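Local structure of D-galactonate dehydratase family member RspA (3T6C) at residues L59-T65 and D352-G357. The protein is a magnesium-dependent acid-sugar dehydratase of the enolase superfamily that, with low activity in vitro, converts D-gluconate to 2-dehydro-3-deoxy-D-gluconate and water. Numbering follows the deposited sequence.
Sequences LGCATFT and DISPIG. With GCO (D-gluconic acid), chain D.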
loop_
_atom_site.group_PDB
_atom_site.type_symbol
_atom_site.label_atom_id
_atom_site.label_comp_id
_atom_site.label_asym_id
_atom_site.label_seq_id
_atom_site.Cartn_x
_atom_site.Cartn_y
_atom_site.Cartn_z
ATOM N N LEU A 59 -6.230 47.098 1.209
ATOM C CA LEU A 59 -4.800 46.915 1.054
ATOM C C LEU A 59 -4.440 45.440 1.144
ATOM O O LEU A 59 -5.013 44.669 1.934
ATOM C CB LEU A 59 -4.045 47.657 2.169
ATOM C CG LEU A 59 -4.270 49.183 2.197
ATOM C CD1 LEU A 59 -3.560 49.744 3.466
ATOM C CD2 LEU A 59 -3.751 49.850 0.929
ATOM N N GLY A 60 -3.441 45.046 0.373
ATOM C CA GLY A 60 -2.965 43.666 0.376
ATOM C C GLY A 60 -1.468 43.569 0.173
ATOM O O GLY A 60 -0.820 44.516 -0.306
ATOM N N CYS A 61 -0.925 42.408 0.529
ATOM C CA CYS A 61 0.514 42.121 0.457
ATOM C C CYS A 61 0.823 41.115 -0.665
ATOM O O CYS A 61 0.181 40.065 -0.812
ATOM C CB CYS A 61 1.061 41.527 1.763
ATOM S SG CYS A 61 2.881 41.490 1.738
ATOM N N ALA A 62 1.649 41.592 -1.572
ATOM C CA ALA A 62 2.160 40.871 -2.736
ATOM C C ALA A 62 3.655 40.547 -2.623
ATOM O O ALA A 62 4.334 40.486 -3.651
ATOM C CB ALA A 62 1.757 41.576 -4.037
ATOM N N THR A 63 4.224 40.567 -1.421
ATOM C CA THR A 63 5.686 40.710 -1.384
ATOM C C THR A 63 6.380 39.366 -1.654
ATOM O O THR A 63 6.509 38.494 -0.778
ATOM C CB THR A 63 6.092 41.222 0.032
ATOM O OG1 THR A 63 5.564 42.533 0.232
ATOM C CG2 THR A 63 7.618 41.320 0.201
ATOM N N PHE A 64 6.936 39.284 -2.874
ATOM C CA PHE A 64 7.984 38.301 -3.254
ATOM C C PHE A 64 9.132 39.268 -3.472
ATOM O O PHE A 64 9.310 39.868 -4.564
ATOM C CB PHE A 64 7.518 37.680 -4.570
ATOM C CG PHE A 64 8.467 36.721 -5.226
ATOM C CD1 PHE A 64 9.690 36.369 -4.666
ATOM C CD2 PHE A 64 8.094 36.183 -6.471
ATOM C CE1 PHE A 64 10.556 35.477 -5.301
ATOM C CE2 PHE A 64 8.946 35.280 -7.152
ATOM C CZ PHE A 64 10.204 34.936 -6.565
ATOM N N THR A 65 9.987 39.348 -2.457
ATOM C CA THR A 65 10.952 40.468 -2.401
ATOM C C THR A 65 11.999 40.387 -3.509
ATOM O O THR A 65 12.487 41.415 -4.004
ATOM C CB THR A 65 11.553 40.591 -0.944
ATOM O OG1 THR A 65 12.254 41.837 -0.813
ATOM C CG2 THR A 65 12.582 39.475 -0.648
ATOM N N ASP A 352 10.794 39.853 4.900
ATOM C CA ASP A 352 10.229 40.181 3.595
ATOM C C ASP A 352 8.784 39.729 3.593
ATOM O O ASP A 352 8.342 38.820 2.866
ATOM C CB ASP A 352 11.004 39.390 2.503
ATOM C CG ASP A 352 11.246 37.910 2.819
ATOM O OD1 ASP A 352 11.628 37.513 3.944
ATOM O OD2 ASP A 352 11.065 37.084 1.893
ATOM N N ILE A 353 8.002 40.629 4.167
ATOM C CA ILE A 353 6.566 40.581 4.213
ATOM C C ILE A 353 6.173 41.998 4.610
ATOM O O ILE A 353 6.821 42.554 5.486
ATOM C CB ILE A 353 6.093 39.518 5.197
ATOM C CG1 ILE A 353 4.556 39.464 5.213
ATOM C CG2 ILE A 353 6.624 39.712 6.641
ATOM C CD1 ILE A 353 3.996 38.251 6.033
ATOM N N SER A 354 5.088 42.567 4.068
ATOM C CA SER A 354 4.736 43.932 4.495
ATOM C C SER A 354 3.944 43.861 5.787
ATOM O O SER A 354 3.444 42.803 6.141
ATOM C CB SER A 354 3.906 44.657 3.427
ATOM O OG SER A 354 2.620 44.111 3.404
ATOM N N PRO A 355 3.791 45.003 6.505
ATOM C CA PRO A 355 2.943 44.937 7.685
ATOM C C PRO A 355 1.489 44.500 7.382
ATOM O O PRO A 355 0.833 43.994 8.288
ATOM C CB PRO A 355 2.936 46.381 8.170
ATOM C CG PRO A 355 4.361 46.832 7.866
ATOM C CD PRO A 355 4.595 46.241 6.464
ATOM N N ILE A 356 1.008 44.718 6.159
ATOM C CA ILE A 356 -0.289 44.194 5.712
ATOM C C ILE A 356 -0.318 42.662 5.794
ATOM O O ILE A 356 -1.283 42.092 6.354
ATOM C CB ILE A 356 -0.592 44.666 4.297
ATOM C CG1 ILE A 356 -0.589 46.175 4.242
ATOM C CG2 ILE A 356 -1.965 44.114 3.819
ATOM C CD1 ILE A 356 -0.402 46.718 2.807
ATOM N N GLY A 357 0.752 42.015 5.295
ATOM C CA GLY A 357 0.909 40.557 5.349
ATOM C C GLY A 357 1.045 40.066 6.789
ATOM O O GLY A 357 0.472 39.036 7.152
HETATM C C1 GCO D . 12.508 32.046 7.683
HETATM C C2 GCO D . 12.999 31.967 6.286
HETATM C C3 GCO D . 13.611 33.248 5.752
HETATM C C4 GCO D . 13.822 33.158 4.255
HETATM C C5 GCO D . 13.559 34.501 3.619
HETATM C C6 GCO D . 13.724 34.499 2.109
HETATM O O1A GCO D . 12.162 33.143 8.214
HETATM O O1B GCO D . 12.295 30.954 8.303
HETATM O O2 GCO D . 13.718 30.774 6.121
HETATM O O3 GCO D . 14.794 33.424 6.440
HETATM O O4 GCO D . 15.160 32.754 4.030
HETATM O O5 GCO D . 12.273 34.887 3.933
HETATM O O6 GCO D . 13.447 35.739 1.488
HETATM O O HOH W 1 9.342 37.864 -0.106
#
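Asp352 lays its CB against the methyl of Thr65, CB to CG2 3.5 Å, the two side chains crossing nearly at right angles. Its carboxylate takes two hydrogen bonds from D-gluconate, OD1 from O5 (2.7 Å) and OD2 from O6 (2.8 Å), holding the C5-C6 end, away from the substrate's carboxylate. A water that accepts from Thr65 N also lies within hydrogen-bonding distance of Asp352 OD2 and Thr63 O, bridging the two segments. Thr63 leans its CG2 on Asp352 O, while its OG1 is hydrogen-bonded to Val45 N. Ile353 contributes little, its CG1 lying near Cys61 SG. Ser354 N donates nearly straight to Cys61 SG (3.4 Å, 164°). Cys61 SG stands anti to its own backbone N (chi1 -169°), where it also accepts from Thr63 N. Ser354 OG caps the following helix through a weak bond from Gly357 N. Ile356 drops CG2 onto Gly60 CA (3.6 Å) and CD1 onto Leu59 CB (3.8 Å); Gly357 N lies against Cys61 CB. This seam between capping domain and barrel borders the substrate pocket through Asp352, joining helix 355-367 to strand 57-61, outermost within this chain in the N-terminal antiparallel sheet, with strand 44-51 alongside and Cys61 touching Met119 of helix 108-129.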